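PDB 4OO3: hypothetical protein from Parabacteroides merdae, which is probably an NAD(P)-dependent oxidoreductase, with a Rossmann-type nucleotide-binding fold joined to a C-terminal oxidoreductase domain, its substrate being unknown. Local coordinates for residues A24-K29 against G394-F399; V30-V35 against V402-L407; R202-L207 against E258-V263; T252-P257 against N279-V284. All blocks are in the same frame, centred on the assembly; numbering follows the deposited sequence.

Contact 1 (A24-K29 against G394-F399); sequences AALVQK and GHEAHF
Leu-26 reaches across to helix 395-412 and lies against the ring of Phe-399 with CB, CG and one of its two methyls. Its CB sits 3.8 Å from CE1 of Phe-399, and CG follows, 3.6 Å from CD1 of Phe-399. CG anti to the backbone N (chi1 -166°) carries the branch point across to the ring, where the two methyls diverge. CD2 of Leu-26 settles over one face of the Phe-399 ring as a CH-pi contact, 3.8 Å from the centroid, while CD1 of Leu-26 turns to the aliphatic CG of Glu-396 at 3.9 Å. The helix that carries Leu-26, residues 22-26, follows the first strand of the parallel Rossmann-type sheet, so the contact ties this beta-alpha unit to a helix late in the chain. CG2 of Val-27 meets the same ring at its edge, 3.7 Å from CE1 of Phe-399. Nearer the surface, Lys-29, bent at chi2, brings NZ to the syn side of Glu-396 OE1 in a salt bridge of 3.1 Å, and OE2 adds a weak second bond. With an alanine here in place of Glu-396, the ammonium group of Lys-29 would probably lose this mate and CD1 of Leu-26 its cover. The ring of His-23 meets that of Phe-399 and is hydrogen-bonded to His-395 through the two NE2 atoms.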
loop_
_atom_site.group_PDB
_atom_site.type_symbol
_atom_site.label_atom_id
_atom_site.label_comp_id
_atom_site.label_asym_id
_atom_site.label_seq_id
_atom_site.Cartn_x
_atom_site.Cartn_y
_atom_site.Cartn_z
ATOM N N ALA A 24 8.043 -3.514 -9.121
ATOM C CA ALA A 24 9.151 -2.940 -9.878
ATOM C C ALA A 24 8.860 -2.984 -11.384
ATOM O O ALA A 24 9.152 -2.031 -12.108
ATOM C CB ALA A 24 10.450 -3.669 -9.567
ATOM N N ALA A 25 8.280 -4.086 -11.850
ATOM C CA ALA A 25 7.924 -4.222 -13.262
ATOM C C ALA A 25 6.603 -3.544 -13.592
ATOM O O ALA A 25 6.449 -2.986 -14.668
ATOM C CB ALA A 25 7.874 -5.690 -13.662
ATOM N N LEU A 26 5.651 -3.579 -12.665
ATOM C CA LEU A 26 4.312 -3.049 -12.924
ATOM C C LEU A 26 4.348 -1.585 -13.343
ATOM O O LEU A 26 3.485 -1.133 -14.085
ATOM C CB LEU A 26 3.421 -3.219 -11.688
ATOM C CG LEU A 26 1.909 -3.038 -11.843
ATOM C CD1 LEU A 26 1.387 -3.797 -13.055
ATOM C CD2 LEU A 26 1.199 -3.498 -10.577
ATOM N N VAL A 27 5.350 -0.850 -12.872
ATOM C CA VAL A 27 5.559 0.533 -13.300
ATOM C C VAL A 27 5.664 0.635 -14.820
ATOM O O VAL A 27 5.228 1.622 -15.413
ATOM C CB VAL A 27 6.840 1.129 -12.663
ATOM C CG1 VAL A 27 7.207 2.464 -13.298
ATOM C CG2 VAL A 27 6.657 1.294 -11.157
ATOM N N GLN A 28 6.245 -0.392 -15.437
ATOM C CA GLN A 28 6.489 -0.425 -16.874
ATOM C C GLN A 28 5.448 -1.238 -17.650
ATOM O O GLN A 28 5.637 -1.518 -18.836
ATOM C CB GLN A 28 7.880 -1.001 -17.131
ATOM C CG GLN A 28 9.008 -0.156 -16.578
ATOM C CD GLN A 28 10.360 -0.764 -16.874
ATOM O OE1 GLN A 28 10.681 -1.072 -18.030
ATOM N NE2 GLN A 28 11.156 -0.963 -15.835
ATOM N N LYS A 29 4.357 -1.610 -16.986
ATOM C CA LYS A 29 3.255 -2.347 -17.618
ATOM C C LYS A 29 2.691 -1.610 -18.835
ATOM O O LYS A 29 2.228 -2.247 -19.786
ATOM C CB LYS A 29 2.140 -2.589 -16.590
ATOM C CG LYS A 29 0.916 -3.358 -17.082
ATOM C CD LYS A 29 1.140 -4.861 -17.053
ATOM C CE LYS A 29 -0.156 -5.625 -17.261
ATOM N NZ LYS A 29 -0.079 -7.004 -16.706
ATOM N N GLY A 394 -9.614 -2.984 -10.738
ATOM C CA GLY A 394 -8.582 -3.937 -10.303
ATOM C C GLY A 394 -7.269 -3.309 -9.867
ATOM O O GLY A 394 -7.012 -2.118 -10.095
ATOM N N HIS A 395 -6.422 -4.128 -9.255
ATOM C CA HIS A 395 -5.176 -3.652 -8.643
ATOM C C HIS A 395 -4.191 -2.958 -9.592
ATOM O O HIS A 395 -3.638 -1.905 -9.264
ATOM C CB HIS A 395 -4.447 -4.806 -7.960
ATOM C CG HIS A 395 -3.139 -4.402 -7.365
ATOM N ND1 HIS A 395 -3.050 -3.540 -6.295
ATOM C CD2 HIS A 395 -1.868 -4.699 -7.718
ATOM C CE1 HIS A 395 -1.781 -3.336 -6.002
ATOM N NE2 HIS A 395 -1.043 -4.035 -6.844
ATOM N N GLU A 396 -3.950 -3.558 -10.751
ATOM C CA GLU A 396 -2.977 -3.012 -11.692
ATOM C C GLU A 396 -3.380 -1.626 -12.180
ATOM O O GLU A 396 -2.537 -0.737 -12.279
ATOM C CB GLU A 396 -2.775 -3.961 -12.865
ATOM C CG GLU A 396 -2.142 -5.271 -12.434
ATOM C CD GLU A 396 -1.710 -6.126 -13.599
ATOM O OE1 GLU A 396 -2.167 -5.879 -14.731
ATOM O OE2 GLU A 396 -0.910 -7.053 -13.371
ATOM N N ALA A 397 -4.665 -1.442 -12.459
ATOM C CA ALA A 397 -5.200 -0.127 -12.808
ATOM C C ALA A 397 -5.017 0.867 -11.659
ATOM O O ALA A 397 -4.698 2.030 -11.893
ATOM C CB ALA A 397 -6.669 -0.235 -13.179
ATOM N N HIS A 398 -5.196 0.405 -10.422
ATOM C CA HIS A 398 -4.958 1.266 -9.257
ATOM C C HIS A 398 -3.496 1.694 -9.185
ATOM O O HIS A 398 -3.198 2.829 -8.820
ATOM C CB HIS A 398 -5.345 0.589 -7.934
ATOM C CG HIS A 398 -6.789 0.217 -7.844
ATOM N ND1 HIS A 398 -7.227 -0.923 -7.205
ATOM C CD2 HIS A 398 -7.899 0.828 -8.326
ATOM C CE1 HIS A 398 -8.541 -1.000 -7.297
ATOM N NE2 HIS A 398 -8.975 0.052 -7.970
ATOM N N PHE A 399 -2.599 0.768 -9.514
ATOM C CA PHE A 399 -1.159 1.018 -9.487
ATOM C C PHE A 399 -0.759 2.001 -10.589
ATOM O O PHE A 399 0.051 2.901 -10.364
ATOM C CB PHE A 399 -0.418 -0.310 -9.652
ATOM C CG PHE A 399 1.055 -0.240 -9.367
ATOM C CD1 PHE A 399 1.945 0.192 -10.338
ATOM C CD2 PHE A 399 1.553 -0.653 -8.139
ATOM C CE1 PHE A 399 3.303 0.243 -10.080
ATOM C CE2 PHE A 399 2.911 -0.602 -7.877
ATOM C CZ PHE A 399 3.786 -0.157 -8.850
#

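Contact 2 (V30-V35 against V402-L407); sequences VSYPQV and VTEHFL
Tyr-32 to Val-35 form a type I beta turn whose CA atoms run beside helix 395-412, Tyr-32 nearest Glu-404 and Gln-34 nearest Leu-407. Leu-407 is the shared partner of three side chains from the turn. Its CD1 methyl rests over a face of the Tyr-32 ring in a CH-pi contact, 4.1 Å from the centroid and 27° off the normal. Its CD2 meets CG2 of Val-35 at 4.1 Å. The Tyr-32 ring also meets the helix one turn earlier: CE1 lies 3.5 Å from CG of Glu-404, the two side chains crossing at about a right angle, and the phenol oxygen approaches CB of Thr-403, whose own hydroxyl bonds to the carbonyl of Phe-399. Gln-34, extended beyond CG, runs past Leu-407 in the opposite direction. Its NE2 gives a hydrogen bond of 3.0 Å to Leu-407 O, nearly straight at 164°; the oxygen lies in the plane of the amide, whereas the donor stands above the carbonyl plane. The same NE2 also bonds to Glu-11. A leucine at Gln-34 would probably leave the carboxylate of Glu-11 and the carbonyl of Leu-407 without this shared donor. The loop containing the turn links helix 22-26 to strand 38-43, and on another side of helix 395-412 Val-402 and Phe-406 pack on Tyr-146 of strand 145-147, an edge strand of the parallel sheet.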
loop_
_atom_site.group_PDB
_atom_site.type_symbol
_atom_site.label_atom_id
_atom_site.label_comp_id
_atom_site.label_asym_id
_atom_site.label_seq_id
_atom_site.Cartn_x
_atom_site.Cartn_y
_atom_site.Cartn_z
ATOM N N VAL A 30 2.713 -0.278 -18.803
ATOM C CA VAL A 30 2.235 0.511 -19.943
ATOM C C VAL A 30 3.252 1.563 -20.356
ATOM O O VAL A 30 4.087 1.987 -19.554
ATOM C CB VAL A 30 0.860 1.177 -19.669
ATOM C CG1 VAL A 30 -0.108 0.186 -19.033
ATOM C CG2 VAL A 30 1.004 2.393 -18.781
ATOM N N SER A 31 3.146 1.994 -21.607
ATOM C CA SER A 31 4.128 2.877 -22.223
ATOM C C SER A 31 3.741 4.353 -22.104
ATOM O O SER A 31 3.195 4.939 -23.037
ATOM C CB SER A 31 4.289 2.507 -23.701
ATOM O OG SER A 31 4.461 1.112 -23.855
ATOM N N TYR A 32 4.046 4.961 -20.966
ATOM C CA TYR A 32 3.797 6.397 -20.777
ATOM C C TYR A 32 4.745 7.191 -21.690
ATOM O O TYR A 32 5.952 6.950 -21.680
ATOM C CB TYR A 32 3.988 6.796 -19.307
ATOM C CG TYR A 32 3.238 5.911 -18.334
ATOM C CD1 TYR A 32 1.880 6.110 -18.086
ATOM C CD2 TYR A 32 3.879 4.864 -17.676
ATOM C CE1 TYR A 32 1.181 5.300 -17.202
ATOM C CE2 TYR A 32 3.191 4.047 -16.790
ATOM C CZ TYR A 32 1.842 4.272 -16.553
ATOM O OH TYR A 32 1.147 3.456 -15.688
ATOM N N PRO A 33 4.203 8.121 -22.505
ATOM C CA PRO A 33 5.047 8.870 -23.438
ATOM C C PRO A 33 6.218 9.591 -22.772
ATOM O O PRO A 33 7.283 9.713 -23.377
ATOM C CB PRO A 33 4.083 9.895 -24.055
ATOM C CG PRO A 33 2.726 9.328 -23.861
ATOM C CD PRO A 33 2.790 8.534 -22.586
ATOM N N GLN A 34 6.011 10.070 -21.545
ATOM C CA GLN A 34 7.070 10.704 -20.751
ATOM C C GLN A 34 8.275 9.806 -20.534
ATOM O O GLN A 34 9.387 10.296 -20.363
ATOM C CB GLN A 34 6.550 11.092 -19.365
ATOM C CG GLN A 34 5.975 12.485 -19.252
ATOM C CD GLN A 34 5.386 12.720 -17.877
ATOM O OE1 GLN A 34 4.421 12.062 -17.502
ATOM N NE2 GLN A 34 5.969 13.644 -17.115
ATOM N N VAL A 35 8.054 8.495 -20.499
ATOM C CA VAL A 35 9.105 7.576 -20.089
ATOM C C VAL A 35 9.899 7.040 -21.278
ATOM O O VAL A 35 9.352 6.389 -22.179
ATOM C CB VAL A 35 8.551 6.417 -19.244
ATOM C CG1 VAL A 35 9.693 5.543 -18.749
ATOM C CG2 VAL A 35 7.774 6.968 -18.056
ATOM N N VAL A 402 -1.485 5.642 -9.738
ATOM C CA VAL A 402 -0.463 6.213 -8.865
ATOM C C VAL A 402 0.751 6.635 -9.682
ATOM O O VAL A 402 1.274 7.735 -9.498
ATOM C CB VAL A 402 -0.015 5.233 -7.751
ATOM C CG1 VAL A 402 1.047 5.874 -6.862
ATOM C CG2 VAL A 402 -1.203 4.800 -6.903
ATOM N N THR A 403 1.197 5.762 -10.579
ATOM C CA THR A 403 2.360 6.053 -11.424
ATOM C C THR A 403 2.125 7.308 -12.267
ATOM O O THR A 403 2.993 8.178 -12.337
ATOM C CB THR A 403 2.718 4.852 -12.329
ATOM O OG1 THR A 403 2.843 3.670 -11.529
ATOM C CG2 THR A 403 4.017 5.085 -13.050
ATOM N N GLU A 404 0.944 7.396 -12.879
ATOM C CA GLU A 404 0.519 8.580 -13.642
ATOM C C GLU A 404 0.493 9.836 -12.789
ATOM O O GLU A 404 0.939 10.897 -13.233
ATOM C CB GLU A 404 -0.879 8.383 -14.216
ATOM C CG GLU A 404 -0.959 7.381 -15.350
ATOM C CD GLU A 404 -2.392 7.019 -15.698
ATOM O OE1 GLU A 404 -3.253 7.929 -15.700
ATOM O OE2 GLU A 404 -2.656 5.822 -15.958
ATOM N N HIS A 405 -0.047 9.717 -11.576
ATOM C CA HIS A 405 -0.064 10.830 -10.623
ATOM C C HIS A 405 1.368 11.288 -10.341
ATOM O O HIS A 405 1.646 12.486 -10.334
ATOM C CB HIS A 405 -0.809 10.440 -9.332
ATOM C CG HIS A 405 -0.848 11.525 -8.292
ATOM N ND1 HIS A 405 0.125 11.666 -7.322
ATOM C CD2 HIS A 405 -1.753 12.508 -8.056
ATOM C CE1 HIS A 405 -0.169 12.694 -6.544
ATOM N NE2 HIS A 405 -1.306 13.221 -6.966
ATOM N N PHE A 406 2.276 10.331 -10.157
ATOM C CA PHE A 406 3.690 10.629 -9.901
ATOM C C PHE A 406 4.346 11.314 -11.096
ATOM O O PHE A 406 5.039 12.319 -10.935
ATOM C CB PHE A 406 4.451 9.345 -9.528
ATOM C CG PHE A 406 5.934 9.542 -9.357
ATOM C CD1 PHE A 406 6.455 10.026 -8.167
ATOM C CD2 PHE A 406 6.813 9.245 -10.396
ATOM C CE1 PHE A 406 7.820 10.205 -8.013
ATOM C CE2 PHE A 406 8.175 9.428 -10.247
ATOM C CZ PHE A 406 8.681 9.907 -9.052
ATOM N N LEU A 407 4.118 10.788 -12.295
ATOM C CA LEU A 407 4.670 11.395 -13.512
ATOM C C LEU A 407 4.141 12.810 -13.782
ATOM O O LEU A 407 4.857 13.640 -14.337
ATOM C CB LEU A 407 4.410 10.502 -14.729
ATOM C CG LEU A 407 5.129 9.153 -14.739
ATOM C CD1 LEU A 407 4.571 8.270 -15.842
ATOM C CD2 LEU A 407 6.631 9.332 -14.902
#

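Contact 3 (R202-L207 against E258-V263); sequences RPVWYL and EEFKQV
Leu-207 and Phe-260 lie alongside each other, their side chains running in opposite directions. CD1 of Leu-207 sits astride one bond of the ring, 3.6 Å from both CD1 and CE1 of Phe-260, and approaches it obliquely. The torsion that places the ring there has CG of Phe-260 anti to its backbone N (chi1 -173°), which swings the phenyl off the helix toward the 3-10 turn of residues 204-207. Farther out, CG1 of Val-204 meets the ring at CZ of Phe-260, 4.1 Å away and again at a slant. The ring is thus touched by two aliphatic chains of the 3-10 turn, and Tyr-269 meets it edge-to-face. At the other end of the contact, the amide N of Arg-202 donates a hydrogen bond of 2.9 Å to Val-263 O, close to the carbonyl axis. The arginine chain then extends past Val-263, CD lying 4.1 Å from CG2 of that residue, and its NE bonds to the carbonyl of Leu-191. CD of Arg-202 also lies over one face of the Tyr-206 ring. Leu-207 and Phe-260 both continue onto Leu-282 of strand 282-294, making this a small apolar core in which a 3-10 turn and helix 257-264 pack together on the mixed beta-sheet of the C-terminal domain.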
loop_
_atom_site.group_PDB
_atom_site.type_symbol
_atom_site.label_atom_id
_atom_site.label_comp_id
_atom_site.label_asym_id
_atom_site.label_seq_id
_atom_site.Cartn_x
_atom_site.Cartn_y
_atom_site.Cartn_z
ATOM N N ARG A 202 7.150 -16.401 -4.076
ATOM C CA ARG A 202 7.763 -15.259 -3.398
ATOM C C ARG A 202 9.250 -15.512 -3.156
ATOM O O ARG A 202 9.651 -16.647 -2.968
ATOM C CB ARG A 202 7.066 -14.998 -2.064
ATOM C CG ARG A 202 5.609 -14.604 -2.214
ATOM C CD ARG A 202 4.943 -14.411 -0.868
ATOM N NE ARG A 202 3.519 -14.117 -1.023
ATOM C CZ ARG A 202 3.025 -12.932 -1.376
ATOM N NH1 ARG A 202 3.826 -11.904 -1.621
ATOM N NH2 ARG A 202 1.715 -12.773 -1.488
ATOM N N PRO A 203 10.070 -14.450 -3.149
ATOM C CA PRO A 203 11.479 -14.631 -2.816
ATOM C C PRO A 203 11.656 -15.226 -1.422
ATOM O O PRO A 203 10.808 -15.016 -0.554
ATOM C CB PRO A 203 12.045 -13.206 -2.866
ATOM C CG PRO A 203 10.871 -12.302 -2.776
ATOM C CD PRO A 203 9.742 -13.039 -3.416
ATOM N N VAL A 204 12.740 -15.971 -1.219
ATOM C CA VAL A 204 13.021 -16.584 0.082
ATOM C C VAL A 204 13.029 -15.578 1.223
ATOM O O VAL A 204 12.553 -15.885 2.313
ATOM C CB VAL A 204 14.360 -17.362 0.111
ATOM C CG1 VAL A 204 14.167 -18.756 -0.462
ATOM C CG2 VAL A 204 15.476 -16.615 -0.618
ATOM N N TRP A 205 13.546 -14.379 0.962
ATOM C CA TRP A 205 13.688 -13.357 2.010
ATOM C C TRP A 205 12.372 -12.680 2.373
ATOM O O TRP A 205 12.330 -11.910 3.340
ATOM C CB TRP A 205 14.740 -12.297 1.640
ATOM C CG TRP A 205 14.612 -11.777 0.253
ATOM C CD1 TRP A 205 15.325 -12.183 -0.839
ATOM C CD2 TRP A 205 13.707 -10.770 -0.209
ATOM N NE1 TRP A 205 14.923 -11.491 -1.946
ATOM C CE2 TRP A 205 13.931 -10.613 -1.590
ATOM C CE3 TRP A 205 12.730 -9.979 0.409
ATOM C CZ2 TRP A 205 13.217 -9.701 -2.363
ATOM C CZ3 TRP A 205 12.020 -9.069 -0.363
ATOM C CH2 TRP A 205 12.266 -8.942 -1.732
ATOM N N TYR A 206 11.309 -12.945 1.607
ATOM C CA TYR A 206 9.989 -12.412 1.934
ATOM C C TYR A 206 9.547 -12.864 3.326
ATOM O O TYR A 206 8.871 -12.134 4.036
ATOM C CB TYR A 206 8.942 -12.832 0.895
ATOM C CG TYR A 206 7.575 -12.225 1.157
ATOM C CD1 TYR A 206 7.253 -10.958 0.677
ATOM C CD2 TYR A 206 6.612 -12.906 1.900
ATOM C CE1 TYR A 206 6.010 -10.387 0.921
ATOM C CE2 TYR A 206 5.364 -12.343 2.147
ATOM C CZ TYR A 206 5.071 -11.085 1.656
ATOM O OH TYR A 206 3.843 -10.514 1.899
ATOM N N LEU A 207 9.938 -14.070 3.707
ATOM C CA LEU A 207 9.564 -14.631 4.998
ATOM C C LEU A 207 10.567 -14.287 6.109
ATOM O O LEU A 207 10.392 -14.703 7.259
ATOM C CB LEU A 207 9.389 -16.142 4.849
ATOM C CG LEU A 207 8.268 -16.533 3.876
ATOM C CD1 LEU A 207 8.248 -18.034 3.647
ATOM C CD2 LEU A 207 6.915 -16.081 4.394
ATOM N N GLU A 258 7.062 -28.002 3.773
ATOM C CA GLU A 258 6.397 -28.237 2.503
ATOM C C GLU A 258 5.797 -26.936 2.003
ATOM O O GLU A 258 5.962 -26.572 0.838
ATOM C CB GLU A 258 5.306 -29.303 2.656
ATOM C CG GLU A 258 5.831 -30.692 3.017
ATOM C CD GLU A 258 6.135 -30.867 4.503
ATOM O OE1 GLU A 258 5.236 -30.632 5.340
ATOM O OE2 GLU A 258 7.273 -31.255 4.838
ATOM N N GLU A 259 5.109 -26.237 2.900
ATOM C CA GLU A 259 4.522 -24.941 2.586
ATOM C C GLU A 259 5.619 -23.964 2.151
ATOM O O GLU A 259 5.467 -23.255 1.161
ATOM C CB GLU A 259 3.752 -24.400 3.795
ATOM C CG GLU A 259 2.502 -25.204 4.155
ATOM C CD GLU A 259 1.941 -24.846 5.521
ATOM O OE1 GLU A 259 2.429 -23.878 6.141
ATOM O OE2 GLU A 259 1.006 -25.523 5.982
ATOM N N PHE A 260 6.740 -23.961 2.873
ATOM C CA PHE A 260 7.880 -23.131 2.499
ATOM C C PHE A 260 8.353 -23.442 1.076
ATOM O O PHE A 260 8.487 -22.544 0.253
ATOM C CB PHE A 260 9.042 -23.307 3.476
ATOM C CG PHE A 260 10.165 -22.354 3.227
ATOM C CD1 PHE A 260 10.161 -21.097 3.803
ATOM C CD2 PHE A 260 11.202 -22.691 2.374
ATOM C CE1 PHE A 260 11.179 -20.198 3.553
ATOM C CE2 PHE A 260 12.225 -21.801 2.116
ATOM C CZ PHE A 260 12.211 -20.549 2.706
ATOM N N LYS A 261 8.595 -24.717 0.799
ATOM C CA LYS A 261 8.995 -25.157 -0.536
ATOM C C LYS A 261 8.036 -24.638 -1.603
ATOM O O LYS A 261 8.456 -24.051 -2.600
ATOM C CB LYS A 261 9.060 -26.693 -0.591
ATOM C CG LYS A 261 9.485 -27.286 -1.932
ATOM C CD LYS A 261 10.881 -26.835 -2.332
ATOM C CE LYS A 261 11.376 -27.566 -3.571
ATOM N NZ LYS A 261 12.801 -27.239 -3.868
ATOM N N GLN A 262 6.746 -24.840 -1.374
ATOM C CA GLN A 262 5.732 -24.491 -2.355
ATOM C C GLN A 262 5.686 -22.991 -2.644
ATOM O O GLN A 262 5.701 -22.594 -3.804
ATOM C CB GLN A 262 4.360 -24.978 -1.894
ATOM C CG GLN A 262 3.289 -24.929 -2.971
ATOM C CD GLN A 262 1.918 -25.328 -2.451
ATOM O OE1 GLN A 262 1.626 -25.213 -1.258
ATOM N NE2 GLN A 262 1.063 -25.793 -3.354
ATOM N N VAL A 263 5.628 -22.165 -1.600
ATOM C CA VAL A 263 5.522 -20.702 -1.779
ATOM C C VAL A 263 6.809 -20.029 -2.282
ATOM O O VAL A 263 6.736 -18.995 -2.960
ATOM C CB VAL A 263 5.021 -19.978 -0.498
ATOM C CG1 VAL A 263 6.007 -20.108 0.654
ATOM C CG2 VAL A 263 4.742 -18.505 -0.782
#

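Contact 4 (T252-P257 against N279-V284); sequences TTSISP and NDTLKV
Strands 252-255 and 282-284 run antiparallel, their axes 4.5 Å apart at 154°, and form one edge of the large mixed sheet of the C-terminal domain; a helix and loop connect them. Two hydrogen-bonded pairs join the backbones, Thr-253 with Val-284 and Ile-255 with Leu-282, separated by the non-hydrogen-bonded pair Ser-254 and Lys-283. The bond from Ile-255 N to Leu-282 O is the shortest of the four, at 2.7 Å. Both bonds of that pair lie in the carbonyl plane, whereas the donors between Thr-253 and Val-284 are tilted from it. Leu-282 O also receives a CA-H contact from Ser-254 CA at 3.3 Å. On the sheet face shared by Ile-255, Leu-282 and Val-284 the meeting is apolar: CB of Ile-255 lies 4.1 Å from CB of Leu-282, and its CG1 approaches CG2 of Val-284. Thr-253 points to that face too, and its hydroxyl is bonded to Asn-287 and to the carbonyl of Trp-305. The other face is more polar. Lys-283, bent at chi2 and chi4, lays CD and CE beside the hydroxyl of Ser-254, each 3.4 Å from OG, while Thr-281 CG2 touches CB of Ser-254. Beyond the strand, Ser-256 caps the following helix through Glu-259 N, and the Pro-257 ring crosses Asp-280, with CG of Pro-257 3.5 Å from OD2 of Asp-280.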
loop_
_atom_site.group_PDB
_atom_site.type_symbol
_atom_site.label_atom_id
_atom_site.label_comp_id
_atom_site.label_asym_id
_atom_site.label_seq_id
_atom_site.Cartn_x
_atom_site.Cartn_y
_atom_site.Cartn_z
ATOM N N THR A 252 2.897 -14.622 15.108
ATOM C CA THR A 252 3.492 -15.402 14.040
ATOM C C THR A 252 2.493 -16.235 13.251
ATOM O O THR A 252 1.389 -16.517 13.713
ATOM C CB THR A 252 4.575 -16.351 14.589
ATOM O OG1 THR A 252 3.995 -17.251 15.535
ATOM C CG2 THR A 252 5.695 -15.559 15.249
ATOM N N THR A 253 2.902 -16.596 12.038
ATOM C CA THR A 253 2.230 -17.608 11.248
ATOM C C THR A 253 3.240 -18.736 11.062
ATOM O O THR A 253 4.375 -18.495 10.650
ATOM C CB THR A 253 1.773 -17.052 9.885
ATOM O OG1 THR A 253 0.835 -15.988 10.094
ATOM C CG2 THR A 253 1.120 -18.137 9.038
ATOM N N SER A 254 2.837 -19.959 11.395
ATOM C CA SER A 254 3.712 -21.120 11.252
ATOM C C SER A 254 3.729 -21.571 9.810
ATOM O O SER A 254 2.687 -21.605 9.163
ATOM C CB SER A 254 3.240 -22.273 12.133
ATOM O OG SER A 254 3.446 -21.967 13.496
ATOM N N ILE A 255 4.914 -21.904 9.307
ATOM C CA ILE A 255 5.045 -22.462 7.969
ATOM C C ILE A 255 5.776 -23.799 8.055
ATOM O O ILE A 255 6.869 -23.878 8.626
ATOM C CB ILE A 255 5.819 -21.530 7.013
ATOM C CG1 ILE A 255 5.369 -20.072 7.153
ATOM C CG2 ILE A 255 5.655 -21.999 5.574
ATOM C CD1 ILE A 255 3.987 -19.793 6.603
ATOM N N SER A 256 5.175 -24.842 7.488
ATOM C CA SER A 256 5.813 -26.153 7.416
ATOM C C SER A 256 6.869 -26.149 6.304
ATOM O O SER A 256 6.841 -25.286 5.426
ATOM C CB SER A 256 4.768 -27.240 7.159
ATOM O OG SER A 256 4.379 -27.259 5.796
ATOM N N PRO A 257 7.797 -27.119 6.329
ATOM C CA PRO A 257 8.808 -27.223 5.268
ATOM C C PRO A 257 8.208 -27.341 3.864
ATOM O O PRO A 257 8.783 -26.843 2.892
ATOM C CB PRO A 257 9.562 -28.516 5.619
ATOM C CG PRO A 257 9.304 -28.740 7.063
ATOM C CD PRO A 257 7.946 -28.181 7.341
ATOM N N ASN A 279 10.927 -26.486 15.473
ATOM C CA ASN A 279 11.011 -27.919 15.183
ATOM C C ASN A 279 10.653 -28.143 13.725
ATOM O O ASN A 279 9.561 -28.615 13.403
ATOM C CB ASN A 279 10.093 -28.737 16.104
ATOM C CG ASN A 279 10.773 -29.138 17.397
ATOM O OD1 ASN A 279 10.249 -28.899 18.484
ATOM N ND2 ASN A 279 11.944 -29.755 17.286
ATOM N N ASP A 280 11.577 -27.764 12.846
ATOM C CA ASP A 280 11.353 -27.818 11.405
ATOM C C ASP A 280 10.192 -26.892 10.976
ATOM O O ASP A 280 9.730 -26.955 9.835
ATOM C CB ASP A 280 11.087 -29.275 10.977
ATOM C CG ASP A 280 11.746 -29.646 9.652
ATOM O OD1 ASP A 280 12.666 -28.930 9.191
ATOM O OD2 ASP A 280 11.345 -30.681 9.079
ATOM N N THR A 281 9.749 -26.019 11.887
ATOM C CA THR A 281 8.606 -25.135 11.665
ATOM C C THR A 281 9.062 -23.678 11.635
ATOM O O THR A 281 9.605 -23.176 12.619
ATOM C CB THR A 281 7.568 -25.294 12.792
ATOM O OG1 THR A 281 7.211 -26.673 12.919
ATOM C CG2 THR A 281 6.314 -24.462 12.511
ATOM N N LEU A 282 8.838 -23.001 10.512
ATOM C CA LEU A 282 9.223 -21.596 10.377
ATOM C C LEU A 282 8.134 -20.704 10.971
ATOM O O LEU A 282 6.962 -20.852 10.635
ATOM C CB LEU A 282 9.458 -21.252 8.905
ATOM C CG LEU A 282 9.701 -19.787 8.543
ATOM C CD1 LEU A 282 10.976 -19.285 9.190
ATOM C CD2 LEU A 282 9.764 -19.628 7.037
ATOM N N LYS A 283 8.538 -19.790 11.854
ATOM C CA LYS A 283 7.627 -18.864 12.532
ATOM C C LYS A 283 7.916 -17.441 12.077
ATOM O O LYS A 283 8.963 -16.881 12.411
ATOM C CB LYS A 283 7.816 -18.938 14.045
ATOM C CG LYS A 283 7.637 -20.319 14.632
ATOM C CD LYS A 283 6.182 -20.627 14.925
ATOM C CE LYS A 283 6.052 -21.930 15.697
ATOM N NZ LYS A 283 4.987 -21.836 16.728
ATOM N N VAL A 284 6.982 -16.856 11.331
ATOM C CA VAL A 284 7.182 -15.553 10.707
ATOM C C VAL A 284 6.271 -14.551 11.385
ATOM O O VAL A 284 5.065 -14.790 11.470
ATOM C CB VAL A 284 6.831 -15.610 9.208
ATOM C CG1 VAL A 284 7.021 -14.251 8.536
ATOM C CG2 VAL A 284 7.672 -16.668 8.520
#

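Overall arrangement
The four contacts fall into two touching pairs. Contacts 1 and 2 share helix 395-412 and join it to consecutive pieces of the Rossmann-type part, Val-27 packing on Tyr-32 and Thr-403. Contacts 3 and 4 lie within the C-terminal domain, where Phe-260 meets Leu-282 and Ile-255; contact 4 sits across the chain centre from contact 2, their centres about 40 Å apart. Contacts 2 and 3 are the buried ones, contact 3 mainly apolar in its side chains, contact 2 mixing apolar packing with a buried amide and with Glu-404 exposed at its margin. Contacts 1 and 4 are only partly buried. Charge pairing belongs to contact 1, a side-chain amide bond to contact 2, and repeated backbone bonding to contact 4.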